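Local atomic coordinates of Lmo0547 protein (Listeria monocytogenes, PDB entry 4R9N), a protein that probably regulates transcription as a member of the SorC family, this portion being its putative sugar-binding domain. Residues A[40-45]-A[68-73]; A[173-178]-A[186-191]; A[193-196]-A[200-203]. All coordinates share one frame; numbering follows the deposited sequence. Where two conformers were deposited one is given.

Contact 1: residues A[40-45]-A[68-73]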
# COMPACT_ATOMS: atom_id res chain seq x y z
N GLU A 40 -13.82 -1.96 -8.33
CA GLU A 40 -14.48 -2.87 -7.36
C GLU A 40 -13.94 -2.74 -5.96
O GLU A 40 -14.74 -2.87 -4.98
CB GLU A 40 -14.43 -4.29 -7.86
CG GLU A 40 -15.28 -4.40 -9.14
CD GLU A 40 -16.77 -4.04 -8.93
OE1 GLU A 40 -17.32 -4.37 -7.87
OE2 GLU A 40 -17.38 -3.38 -9.81
N ALA A 41 -12.65 -2.40 -5.84
CA ALA A 41 -12.08 -2.11 -4.56
C ALA A 41 -12.71 -0.89 -3.96
O ALA A 41 -13.01 -0.90 -2.75
CB ALA A 41 -10.58 -1.96 -4.61
N ALA A 42 -12.90 0.15 -4.76
CA ALA A 42 -13.52 1.33 -4.24
C ALA A 42 -14.93 1.02 -3.70
O ALA A 42 -15.32 1.50 -2.62
CB ALA A 42 -13.56 2.40 -5.27
N TYR A 43 -15.67 0.25 -4.45
CA TYR A 43 -17.06 -0.07 -4.09
C TYR A 43 -17.09 -0.85 -2.81
O TYR A 43 -17.79 -0.45 -1.86
CB TYR A 43 -17.74 -0.82 -5.20
CG TYR A 43 -19.10 -1.37 -4.80
CD1 TYR A 43 -20.16 -0.53 -4.45
CD2 TYR A 43 -19.28 -2.70 -4.73
CE1 TYR A 43 -21.39 -1.02 -4.06
CE2 TYR A 43 -20.49 -3.22 -4.36
CZ TYR A 43 -21.55 -2.38 -4.02
OH TYR A 43 -22.76 -2.97 -3.63
N THR A 44 -16.33 -1.92 -2.72
CA THR A 44 -16.37 -2.76 -1.57
C THR A 44 -15.73 -2.15 -0.34
O THR A 44 -16.30 -2.23 0.78
CB THR A 44 -15.74 -4.10 -1.83
OG1 THR A 44 -16.50 -4.75 -2.84
CG2 THR A 44 -15.76 -4.95 -0.56
N LEU A 45 -14.58 -1.49 -0.53
CA LEU A 45 -13.90 -0.90 0.60
C LEU A 45 -14.57 0.35 1.17
O LEU A 45 -14.42 0.59 2.37
CB LEU A 45 -12.43 -0.65 0.32
CG LEU A 45 -11.57 -1.89 -0.04
CD1 LEU A 45 -10.16 -1.42 -0.39
CD2 LEU A 45 -11.47 -2.96 1.05
N ASN A 68 -9.42 7.50 -7.63
CA ASN A 68 -10.15 8.09 -8.70
C ASN A 68 -11.54 7.45 -8.75
O ASN A 68 -12.51 8.14 -9.11
CB ASN A 68 -9.41 7.83 -10.06
CG ASN A 68 -8.14 8.67 -10.21
OD1 ASN A 68 -7.86 9.59 -9.46
ND2 ASN A 68 -7.36 8.32 -11.19
N GLU A 69 -11.60 6.13 -8.46
CA GLU A 69 -12.87 5.40 -8.55
C GLU A 69 -13.76 5.57 -7.31
O GLU A 69 -14.93 5.15 -7.29
CB GLU A 69 -12.62 3.90 -8.77
CG GLU A 69 -11.92 3.56 -10.10
CD GLU A 69 -12.83 3.63 -11.29
OE1 GLU A 69 -14.06 3.87 -11.16
OE2 GLU A 69 -12.27 3.46 -12.38
N PHE A 70 -13.21 6.13 -6.25
CA PHE A 70 -13.88 6.21 -4.98
C PHE A 70 -15.15 7.07 -5.05
O PHE A 70 -15.18 8.12 -5.76
CB PHE A 70 -12.90 6.73 -3.92
CG PHE A 70 -13.29 6.38 -2.54
CD1 PHE A 70 -12.97 5.12 -2.03
CD2 PHE A 70 -14.04 7.26 -1.75
CE1 PHE A 70 -13.38 4.76 -0.78
CE2 PHE A 70 -14.46 6.90 -0.49
CZ PHE A 70 -14.10 5.66 0.01
N PRO A 71 -16.22 6.65 -4.36
CA PRO A 71 -17.49 7.35 -4.49
C PRO A 71 -17.55 8.64 -3.67
O PRO A 71 -16.65 8.92 -2.83
CB PRO A 71 -18.52 6.33 -3.96
CG PRO A 71 -17.74 5.64 -2.87
CD PRO A 71 -16.41 5.40 -3.60
N PHE A 72 -18.58 9.45 -3.91
CA PHE A 72 -18.73 10.71 -3.19
C PHE A 72 -19.68 10.62 -2.02
O PHE A 72 -20.65 11.33 -1.93
CB PHE A 72 -19.21 11.82 -4.13
CG PHE A 72 -18.24 12.12 -5.23
CD1 PHE A 72 -18.14 11.28 -6.31
CD2 PHE A 72 -17.43 13.23 -5.16
CE1 PHE A 72 -17.24 11.56 -7.32
CE2 PHE A 72 -16.51 13.51 -6.15
CZ PHE A 72 -16.42 12.65 -7.22
N ILE A 73 -19.39 9.76 -1.09
CA ILE A 73 -20.24 9.55 0.05
C ILE A 73 -19.67 10.27 1.24
O ILE A 73 -18.53 10.01 1.66
CB ILE A 73 -20.33 8.06 0.41
CG1 ILE A 73 -21.05 7.29 -0.69
CG2 ILE A 73 -21.18 7.89 1.69
CD1 ILE A 73 -21.10 5.77 -0.46
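Glu-69, at the end of helix 61-69, meets Ala-42 of helix 30-49 through the root of its side chain: the two CB atoms lie 3.9 Å apart. Beyond that carbon the chain bends at CG (chi2 -76°) and leaves the contact, and its OE1 forms a salt bridge with Lys-39, one turn earlier on the helix that Ala-42 belongs to. Glutamate suits this place because its CB can lie against a methyl while the charged end turns off to the partly exposed margin. The carbonyl follows: Glu-69 O sits 3.7 Å from Ala-42 CB, a packing contact without a hydrogen bond.

At Phe-70 the backbones come closest, CA of Phe-70 standing 4.9 Å from CA of Ala-42, and the small side chain of alanine suits so near an approach. Ala-42 CB touches Phe-70 CA at 3.8 Å and lies 4.3 Å from CD1 of its ring. With CG roughly anti to the backbone N (chi1 -158°), that ring is turned in toward helix 30-49, where Phe-70 is buried. Pro-71 then lays CD over one face of the Phe-70 ring, offset toward the rim, and the same CD is 4.2 Å from Ala-42 O. Having no N-H, proline fits a segment that has just left a helix.

The Phe-70 ring also packs on Ser-46, Ile-49 and Phe-66, while Leu-45 touches Ile-21 of strand 19-23. The contact sets the end of helix 61-69 against helix 30-49, and the Phe-70 ring extends the packing to Leu-103 and Met-107 of helix 96-107.

Contact 2: residues A[173-178]-A[186-191]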
# COMPACT_ATOMS: atom_id res chain seq x y z
N GLU A 173 20.55 -2.79 -7.85
CA GLU A 173 21.54 -3.81 -7.60
C GLU A 173 21.81 -4.01 -6.11
O GLU A 173 21.99 -5.12 -5.67
CB GLU A 173 22.76 -3.62 -8.47
CG GLU A 173 22.41 -3.92 -9.93
CD GLU A 173 21.49 -5.15 -10.12
OE1 GLU A 173 21.61 -6.12 -9.34
OE2 GLU A 173 20.62 -5.17 -11.03
N GLU A 174 21.73 -2.97 -5.33
CA GLU A 174 21.83 -3.09 -3.87
C GLU A 174 20.70 -3.97 -3.33
O GLU A 174 20.93 -4.92 -2.56
CB GLU A 174 21.92 -1.69 -3.24
CG GLU A 174 21.60 -1.57 -1.76
CD GLU A 174 22.59 -2.23 -0.82
OE1 GLU A 174 23.57 -2.84 -1.28
OE2 GLU A 174 22.33 -2.14 0.42
N LEU A 175 19.48 -3.71 -3.79
CA LEU A 175 18.31 -4.47 -3.36
C LEU A 175 18.42 -5.92 -3.73
O LEU A 175 18.17 -6.76 -2.88
CB LEU A 175 17.02 -3.82 -3.94
CG LEU A 175 16.77 -2.37 -3.47
CD1 LEU A 175 15.52 -1.80 -4.09
CD2 LEU A 175 16.57 -2.29 -1.97
N ARG A 176 18.86 -6.25 -4.96
CA ARG A 176 19.10 -7.62 -5.37
C ARG A 176 20.14 -8.29 -4.50
O ARG A 176 19.96 -9.41 -4.03
CB ARG A 176 19.57 -7.70 -6.86
CG ARG A 176 18.92 -8.83 -7.66
CD ARG A 176 19.15 -8.73 -9.17
NE ARG A 176 17.87 -8.83 -9.91
CZ ARG A 176 17.34 -7.87 -10.69
NH1 ARG A 176 17.95 -6.70 -10.89
NH2 ARG A 176 16.16 -8.09 -11.30
N TYR A 177 21.26 -7.60 -4.32
CA TYR A 177 22.34 -8.13 -3.53
C TYR A 177 21.87 -8.45 -2.12
O TYR A 177 22.35 -9.41 -1.52
CB TYR A 177 23.48 -7.11 -3.50
CG TYR A 177 24.69 -7.56 -2.70
CD1 TYR A 177 25.42 -8.68 -3.09
CD2 TYR A 177 25.10 -6.86 -1.56
CE1 TYR A 177 26.51 -9.10 -2.37
CE2 TYR A 177 26.23 -7.26 -0.85
CZ TYR A 177 26.91 -8.38 -1.25
OH TYR A 177 28.02 -8.82 -0.56
N LYS A 178 20.93 -7.65 -1.63
CA LYS A 178 20.35 -7.83 -0.28
C LYS A 178 19.12 -8.76 -0.26
O LYS A 178 18.42 -8.84 0.74
CB LYS A 178 20.03 -6.49 0.31
CG LYS A 178 21.23 -5.59 0.65
CD LYS A 178 21.97 -6.06 1.89
CE LYS A 178 23.23 -5.22 2.15
NZ LYS A 178 23.01 -3.79 2.62
N SER A 186 7.18 1.94 0.36
CA SER A 186 8.59 2.20 0.11
C SER A 186 9.54 1.58 1.15
O SER A 186 10.66 2.08 1.35
CB SER A 186 8.89 3.69 0.05
OG SER A 186 10.23 3.94 -0.40
N ARG A 187 9.12 0.49 1.78
CA ARG A 187 10.00 -0.31 2.63
C ARG A 187 10.21 -1.67 1.91
O ARG A 187 9.23 -2.32 1.58
CB ARG A 187 9.42 -0.55 4.00
CG ARG A 187 9.15 0.68 4.78
CD ARG A 187 10.39 1.55 5.02
NE ARG A 187 10.08 2.67 5.89
CZ ARG A 187 10.59 2.88 7.11
NH1 ARG A 187 11.47 2.02 7.70
NH2 ARG A 187 10.18 3.95 7.76
N PHE A 188 11.47 -2.02 1.68
CA PHE A 188 11.91 -3.16 0.84
C PHE A 188 12.20 -4.33 1.72
O PHE A 188 13.00 -4.20 2.66
CB PHE A 188 13.16 -2.69 0.11
CG PHE A 188 12.85 -1.65 -0.88
CD1 PHE A 188 12.36 -2.00 -2.13
CD2 PHE A 188 12.97 -0.29 -0.56
CE1 PHE A 188 12.02 -1.04 -3.07
CE2 PHE A 188 12.60 0.66 -1.48
CZ PHE A 188 12.14 0.29 -2.73
N PHE A 189 11.53 -5.45 1.49
CA PHE A 189 11.60 -6.60 2.36
C PHE A 189 12.13 -7.82 1.64
O PHE A 189 12.06 -7.97 0.42
CB PHE A 189 10.24 -6.90 3.03
CG PHE A 189 9.11 -7.06 2.06
CD1 PHE A 189 8.32 -5.95 1.69
CD2 PHE A 189 8.81 -8.29 1.51
CE1 PHE A 189 7.20 -6.11 0.83
CE2 PHE A 189 7.73 -8.45 0.63
CZ PHE A 189 6.89 -7.36 0.31
N THR A 190 12.76 -8.67 2.43
CA THR A 190 13.22 -9.97 2.03
C THR A 190 12.10 -11.00 2.05
O THR A 190 10.97 -10.68 2.40
CB THR A 190 14.38 -10.42 2.95
OG1 THR A 190 14.01 -10.22 4.32
CG2 THR A 190 15.62 -9.56 2.67
N ALA A 191 12.42 -12.25 1.71
CA ALA A 191 11.43 -13.30 1.62
C ALA A 191 10.68 -13.54 2.93
O ALA A 191 9.56 -14.04 2.92
CB ALA A 191 12.08 -14.60 1.15
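Leu-175, on the last turns of helix 169-177, meets Phe-188 of strand 187-190 with both of its methyl groups. Its CB points toward the strand, and CG is set beside the backbone N, anti to the carbonyl carbon (chi1 -61°). From there chi2 of 179° extends CD1 farthest from CA, while CD2 stays nearer the stem. CD2 reaches the root of the phenylalanine, 3.9 Å from Phe-188 CG and close to Phe-188 CB. CD1 goes farther out and lies over the ring face, 3.7 Å from Phe-188 CD1. It stands 4.0 Å from the ring centroid and 23° off the ring normal, a CH-pi contact displaced toward the CD1-CE1 side. A forked leucine suits this position because it can cover the stem and the face of a flat ring together, and phenylalanine offers a broad apolar surface without a polar atom to satisfy.

A second touch lies where the helix has ended. Lys-178, the first residue to leave helical angles, presents its carbonyl to Thr-190, whose CG2 comes within 3.5 Å of Lys-178 O. OG1, the other branch, is hydrogen-bonded to Asp-192 OD1 and to Lys-194 O, so methyl and hydroxyl serve different neighbours. The lysine chain runs away from the strand: Lys-178 NZ forms a 2.8 Å salt bridge with Glu-174 OE2 and a hydrogen bond to Lys-197 O.

Strand 187-190 pairs with strand 180-184, which follows the helix directly. Together they make an antiparallel beta-hairpin, with helix 169-177 packed against it through Leu-175, which also touches Val-180: a small helix-and-hairpin unit whose strands form a two-stranded sheet distinct from the parallel one.

Contact 3: residues A[193-196]-A[200-203]; sequences GKEA and INTH
Asn-201 and Glu-195 both hold CG anti to the carbonyl carbon (chi1 -74° and -69°), and these torsions bring the asparagine amide beside the loop 193-196 while the glutamate chain runs out extended past it. The central bond is from Asn-201 ND2 to Ala-196 O, 2.9 Å long with an N-H...O angle of 156°. The carbonyl oxygen lies nearly in the amide plane, although seen from the acceptor the donor is tilted from the carbonyl plane. Ala-196 N is also near this nitrogen, but both are donors and no bond joins them.

Glu-195 comes at the asparagine from another direction. Its OE1 meets the carbon end of the asparagine, 3.4 Å from Asn-201 CB and 3.5 Å from Asn-201 CG. The carboxylate and amide planes are steeply crossed, and no hydrogen bond between the two side chains is formed. The hydrogen bonds of the carboxylate lie elsewhere: OE1 forms a salt bridge with Arg-187, and OE2 accepts from Leu-209 N. Near the root of the chain, Glu-195 CB rests 3.7 Å from Asn-201 ND2. Ala-196, with its short side chain, lets the amide approach the backbone closely.

Asparagine suits the site because one amide carries both a donor and an acceptor: while ND2 gives to Ala-196 O, OD1 accepts from Phe-188 N. The buried amide is therefore used at both ends, its rotation fixed by two backbone groups, and it ties the short, weakly bonded helix 199-202 to the loop and to strand 187-190. The nearby Arg-187 would be expected to favour the charged form of Glu-195.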
# COMPACT_ATOMS: atom_id res chain seq x y z
N GLY A 193 9.54 -11.32 4.77
CA GLY A 193 8.73 -10.13 5.02
C GLY A 193 9.34 -9.12 5.94
O GLY A 193 8.64 -8.23 6.39
N LYS A 194 10.63 -9.21 6.24
CA LYS A 194 11.25 -8.22 7.12
C LYS A 194 12.03 -7.22 6.29
O LYS A 194 12.51 -7.57 5.22
CB LYS A 194 12.14 -8.87 8.15
CG LYS A 194 11.37 -9.87 9.01
CD LYS A 194 12.19 -10.38 10.19
CE LYS A 194 11.27 -10.94 11.28
NZ LYS A 194 10.36 -12.01 10.77
N GLU A 195 12.14 -5.99 6.79
CA GLU A 195 12.85 -4.96 6.03
C GLU A 195 14.28 -5.39 5.87
O GLU A 195 14.91 -5.80 6.86
CB GLU A 195 12.84 -3.60 6.75
CG GLU A 195 11.45 -3.02 6.75
CD GLU A 195 11.37 -1.54 7.10
OE1 GLU A 195 12.31 -0.77 6.78
OE2 GLU A 195 10.31 -1.17 7.67
N ALA A 196 14.81 -5.30 4.65
CA ALA A 196 16.21 -5.53 4.42
C ALA A 196 17.08 -4.49 5.14
O ALA A 196 16.69 -3.31 5.35
CB ALA A 196 16.54 -5.57 2.93
N ILE A 200 18.44 2.58 1.84
CA ILE A 200 17.14 3.11 1.46
C ILE A 200 16.10 3.01 2.62
O ILE A 200 15.43 3.99 2.92
CB ILE A 200 16.58 2.49 0.14
CG1 ILE A 200 17.40 2.99 -1.08
CG2 ILE A 200 15.12 2.88 -0.04
CD1 ILE A 200 16.83 2.61 -2.43
N ASN A 201 15.98 1.86 3.25
CA ASN A 201 14.97 1.65 4.30
C ASN A 201 15.15 2.58 5.48
O ASN A 201 14.16 2.95 6.13
CB ASN A 201 14.88 0.20 4.81
CG ASN A 201 14.21 -0.74 3.80
OD1 ASN A 201 13.45 -0.27 2.91
ND2 ASN A 201 14.56 -2.03 3.85
N THR A 202 16.39 2.96 5.78
CA THR A 202 16.63 3.83 6.90
C THR A 202 16.48 5.32 6.55
O THR A 202 16.65 6.20 7.42
CB THR A 202 18.04 3.61 7.50
OG1 THR A 202 19.00 3.90 6.49
CG2 THR A 202 18.20 2.18 8.01
N HIS A 203 16.25 5.64 5.28
CA HIS A 203 16.14 7.02 4.83
C HIS A 203 14.73 7.40 4.36
O HIS A 203 14.49 8.46 3.80
CB HIS A 203 17.23 7.30 3.79
CG HIS A 203 18.62 7.36 4.38
ND1 HIS A 203 19.31 6.22 4.78
CD2 HIS A 203 19.41 8.40 4.70
CE1 HIS A 203 20.48 6.58 5.31
NE2 HIS A 203 20.58 7.88 5.23

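Contact 2 and contact 3 are neighbours, their centres about 7 Å apart, and strand 187-190 of contact 2 is bonded to both segments of contact 3. Phe-188, which receives Leu-175 in contact 2, turns its backbone to contact 3: Phe-188 O lies 2.9 Å from Ala-196 N, a probable hydrogen bond, beside the bond its N makes to Asn-201. The helix, the hairpin and the loop that follows it thus form one continuous region. Contact 1 lies on the opposite side of the chain's centre, about 32 Å from contact 2 and 31 Å from contact 3 between centres, and touches neither. All three fall within the putative sugar-binding domain, but none of them identifies a sugar site.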